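Local structure of DotI (Legionella pneumophila, 3WZ4) at residues L79-L84 with Y88-Q93. The protein is an inner-membrane protein of a complex essential for type IVB secretion in Legionella, represented here by its periplasmic domain. Numbering follows the deposited sequence.
Sequences LQKGVL and YSWRVQ
Tyr88 lays its ring across the backbone of Gly82. Gly82 CA sits over one face, 4.2 Å from the ring centroid and 18° off the ring normal, a CH-pi contact. CG of Tyr88 lies roughly anti to the backbone N (chi1 -155°), which carries the ring back over Gly82. Val83 CG2 lies 4.0 Å from Tyr88 CD2, the two side chains meeting at about a right angle. At the far end the stem of Lys81 runs past the phenol oxygen, with Lys81 CD 3.7 Å from Tyr88 OH. A water bridges Lys81 NZ and Tyr88 OH, and Lys81 NZ also forms a salt bridge with Asp7. Lys81 CB meets Trp90 CD1 at 3.8 Å. Asp7 also accepts a hydrogen bond from Trp90 NE1, so helix 7-21 ties both side chains.

Gly82 and Ser89 are a hydrogen-bonded pair, with Ser89 N 2.7 Å from Gly82 O and Gly82 N 3.0 Å from Ser89 O. Ser89 OG forms a hydrogen bond with Arg87 O. Further along, Arg91 N bonds almost straight to Gln80 O (N-H...O 176°), and Leu79 N bonds to Arg91 O. At Leu79, where the chain turns a corner, CD1 packs against Gln93 CB at 3.9 Å.

The segments form the closing end of an antiparallel beta hairpin, strands 67-84 and 87-101, in the antiparallel sheet of this periplasmic domain, whose helices and sheet are consistent with an NTF2-like fold.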
ATOM      1  N   LEU A  79      11.534  -3.159  -9.984  1.00 13.12           N
ATOM      2  CA  LEU A  79      11.551  -4.232 -10.969  1.00 11.67           C
ATOM      3  C   LEU A  79      11.747  -3.655 -12.363  1.00 14.28           C
ATOM      4  O   LEU A  79      12.393  -4.261 -13.220  1.00 12.18           O
ATOM      5  CB  LEU A  79      10.242  -5.026 -10.924  1.00 12.03           C
ATOM      6  CG  LEU A  79       9.869  -5.719  -9.610  1.00 15.12           C
ATOM      7  CD1 LEU A  79       8.509  -6.381  -9.737  1.00 15.00           C
ATOM      8  CD2 LEU A  79      10.929  -6.741  -9.206  1.00 14.94           C
ATOM      9  N   GLN A  80      11.180  -2.473 -12.583  1.00 14.72           N
ATOM     10  CA  GLN A  80      11.219  -1.839 -13.890  1.00 12.59           C
ATOM     11  C   GLN A  80      10.749  -0.395 -13.779  1.00 11.92           C
ATOM     12  O   GLN A  80       9.880  -0.079 -12.968  1.00 10.93           O
ATOM     13  CB  GLN A  80      10.331  -2.608 -14.870  1.00 13.31           C
ATOM     14  CG  GLN A  80      10.382  -2.094 -16.294  1.00 16.56           C
ATOM     15  CD  GLN A  80       9.708  -3.034 -17.276  1.00 19.57           C
ATOM     16  OE1 GLN A  80       8.640  -3.581 -16.999  1.00 19.21           O
ATOM     17  NE2 GLN A  80      10.338  -3.234 -18.429  1.00 17.86           N
ATOM     18  N   LYS A  81      11.336   0.481 -14.588  1.00  8.91           N
ATOM     19  CA  LYS A  81      10.911   1.872 -14.639  1.00 10.54           C
ATOM     20  C   LYS A  81      10.884   2.368 -16.078  1.00 13.43           C
ATOM     21  O   LYS A  81      11.501   1.772 -16.960  1.00 11.74           O
ATOM     22  CB  LYS A  81      11.815   2.758 -13.775  1.00 10.58           C
ATOM     23  CG  LYS A  81      13.291   2.720 -14.153  1.00 11.15           C
ATOM     24  CD  LYS A  81      14.125   3.584 -13.209  1.00  9.55           C
ATOM     25  CE  LYS A  81      15.594   3.585 -13.606  1.00 10.79           C
ATOM     26  NZ  LYS A  81      16.390   4.528 -12.774  1.00  8.07           N
ATOM     27  N   GLY A  82      10.155   3.454 -16.310  1.00 13.08           N
ATOM     28  CA  GLY A  82      10.035   4.020 -17.640  1.00 14.02           C
ATOM     29  C   GLY A  82       8.696   4.687 -17.884  1.00 14.05           C
ATOM     30  O   GLY A  82       7.854   4.775 -16.989  1.00 12.30           O
ATOM     31  N   VAL A  83       8.497   5.154 -19.111  1.00 13.70           N
ATOM     32  CA  VAL A  83       7.287   5.876 -19.462  1.00 15.64           C
ATOM     33  C   VAL A  83       6.133   4.939 -19.797  1.00 18.52           C
ATOM     34  O   VAL A  83       6.260   4.053 -20.644  1.00 18.83           O
ATOM     35  CB  VAL A  83       7.522   6.828 -20.652  1.00 16.79           C
ATOM     36  CG1 VAL A  83       6.216   7.498 -21.055  1.00 15.09           C
ATOM     37  CG2 VAL A  83       8.581   7.866 -20.305  1.00 14.56           C
ATOM     38  N   LEU A  84       5.010   5.141 -19.116  1.00 16.52           N
ATOM     39  CA  LEU A  84       3.774   4.443 -19.443  1.00 17.85           C
ATOM     40  C   LEU A  84       2.664   5.460 -19.673  1.00 17.20           C
ATOM     41  O   LEU A  84       2.376   6.285 -18.804  1.00 14.65           O
ATOM     42  CB  LEU A  84       3.380   3.473 -18.328  1.00 17.72           C
ATOM     43  CG  LEU A  84       2.004   2.818 -18.460  1.00 19.68           C
ATOM     44  CD1 LEU A  84       1.913   2.015 -19.746  1.00 18.64           C
ATOM     45  CD2 LEU A  84       1.706   1.939 -17.257  1.00 16.54           C
ATOM     46  N   TYR A  88       6.064   8.974 -16.509  1.00 12.84           N
ATOM     47  CA  TYR A  88       7.155   8.161 -15.994  1.00 14.17           C
ATOM     48  C   TYR A  88       6.661   7.329 -14.822  1.00 13.44           C
ATOM     49  O   TYR A  88       5.928   7.826 -13.966  1.00 14.32           O
ATOM     50  CB  TYR A  88       8.345   9.027 -15.570  1.00 15.06           C
ATOM     51  CG  TYR A  88       9.659   8.276 -15.611  1.00 16.69           C
ATOM     52  CD1 TYR A  88      10.095   7.533 -14.520  1.00 15.57           C
ATOM     53  CD2 TYR A  88      10.452   8.292 -16.750  1.00 16.82           C
ATOM     54  CE1 TYR A  88      11.289   6.840 -14.559  1.00 15.41           C
ATOM     55  CE2 TYR A  88      11.648   7.600 -16.798  1.00 15.54           C
ATOM     56  CZ  TYR A  88      12.060   6.879 -15.702  1.00 13.38           C
ATOM     57  OH  TYR A  88      13.247   6.192 -15.747  1.00 13.65           O
ATOM     58  N   SER A  89       7.060   6.062 -14.785  1.00 10.67           N
ATOM     59  CA  SER A  89       6.521   5.132 -13.803  1.00 11.50           C
ATOM     60  C   SER A  89       7.576   4.206 -13.203  1.00 11.53           C
ATOM     61  O   SER A  89       8.661   4.038 -13.756  1.00 11.37           O
ATOM     62  CB  SER A  89       5.399   4.306 -14.431  1.00 14.30           C
ATOM     63  OG  SER A  89       4.387   5.145 -14.953  1.00 16.08           O
ATOM     64  N   TRP A  90       7.233   3.605 -12.070  1.00 11.84           N
ATOM     65  CA  TRP A  90       8.106   2.673 -11.373  1.00 11.43           C
ATOM     66  C   TRP A  90       7.300   1.481 -10.898  1.00 13.67           C
ATOM     67  O   TRP A  90       6.261   1.644 -10.258  1.00 14.65           O
ATOM     68  CB  TRP A  90       8.718   3.324 -10.129  1.00 11.56           C
ATOM     69  CG  TRP A  90       9.636   4.472 -10.385  1.00 12.48           C
ATOM     70  CD1 TRP A  90      11.001   4.431 -10.459  1.00 13.15           C
ATOM     71  CD2 TRP A  90       9.267   5.841 -10.566  1.00 13.52           C
ATOM     72  NE1 TRP A  90      11.499   5.690 -10.686  1.00 11.65           N
ATOM     73  CE2 TRP A  90      10.455   6.574 -10.757  1.00 12.16           C
ATOM     74  CE3 TRP A  90       8.044   6.519 -10.590  1.00 12.14           C
ATOM     75  CZ2 TRP A  90      10.457   7.949 -10.973  1.00 14.76           C
ATOM     76  CZ3 TRP A  90       8.048   7.885 -10.805  1.00 15.11           C
ATOM     77  CH2 TRP A  90       9.246   8.585 -10.994  1.00 15.41           C
ATOM     78  N   ARG A  91       7.771   0.277 -11.202  1.00 12.72           N
ATOM     79  CA  ARG A  91       7.165  -0.918 -10.630  0.50 15.00           C
ATOM     80  C   ARG A  91       8.000  -1.357  -9.433  1.00 12.59           C
ATOM     81  O   ARG A  91       9.128  -1.828  -9.586  1.00 13.30           O
ATOM     82  CB  ARG A  91       7.049  -2.032 -11.672  0.50 15.63           C
ATOM     83  CG  ARG A  91       5.856  -2.951 -11.440  0.50 20.75           C
ATOM     84  CD  ARG A  91       5.653  -3.935 -12.586  0.50 24.76           C
ATOM     85  NE  ARG A  91       5.315  -3.273 -13.845  0.50 25.69           N
ATOM     86  CZ  ARG A  91       4.077  -2.959 -14.219  0.50 21.18           C
ATOM     87  NH1 ARG A  91       3.050  -3.235 -13.429  0.50 19.93           N
ATOM     88  NH2 ARG A  91       3.869  -2.364 -15.385  0.50 20.59           N
ATOM     89  N   VAL A  92       7.441  -1.179  -8.239  1.00  9.57           N
ATOM     90  CA  VAL A  92       8.161  -1.438  -6.996  1.00 10.87           C
ATOM     91  C   VAL A  92       7.616  -2.636  -6.224  1.00 13.33           C
ATOM     92  O   VAL A  92       6.407  -2.786  -6.062  1.00 13.21           O
ATOM     93  CB  VAL A  92       8.127  -0.205  -6.073  1.00 10.97           C
ATOM     94  CG1 VAL A  92       8.672  -0.551  -4.698  1.00  8.84           C
ATOM     95  CG2 VAL A  92       8.904   0.947  -6.700  1.00 12.07           C
ATOM     96  N   GLN A  93       8.521  -3.475  -5.733  1.00 12.14           N
ATOM     97  CA  GLN A  93       8.139  -4.677  -5.011  1.00 14.71           C
ATOM     98  C   GLN A  93       8.827  -4.743  -3.651  1.00 15.48           C
ATOM     99  O   GLN A  93      10.005  -4.410  -3.525  1.00 14.34           O
ATOM    100  CB  GLN A  93       8.485  -5.915  -5.834  1.00 12.27           C
ATOM    101  CG  GLN A  93       8.017  -7.217  -5.215  1.00 15.93           C
ATOM    102  CD  GLN A  93       8.208  -8.397  -6.142  1.00 18.47           C
ATOM    103  OE1 GLN A  93       7.373  -8.660  -7.009  1.00 20.04           O
ATOM    104  NE2 GLN A  93       9.319  -9.108  -5.976  1.00 14.89           N
TER
HETATM  105  O   HOH W   1      14.795   7.150 -13.812  1.00 19.67           O
HETATM  106  O   HOH W   2       1.330   5.810 -16.421  1.00 23.31           O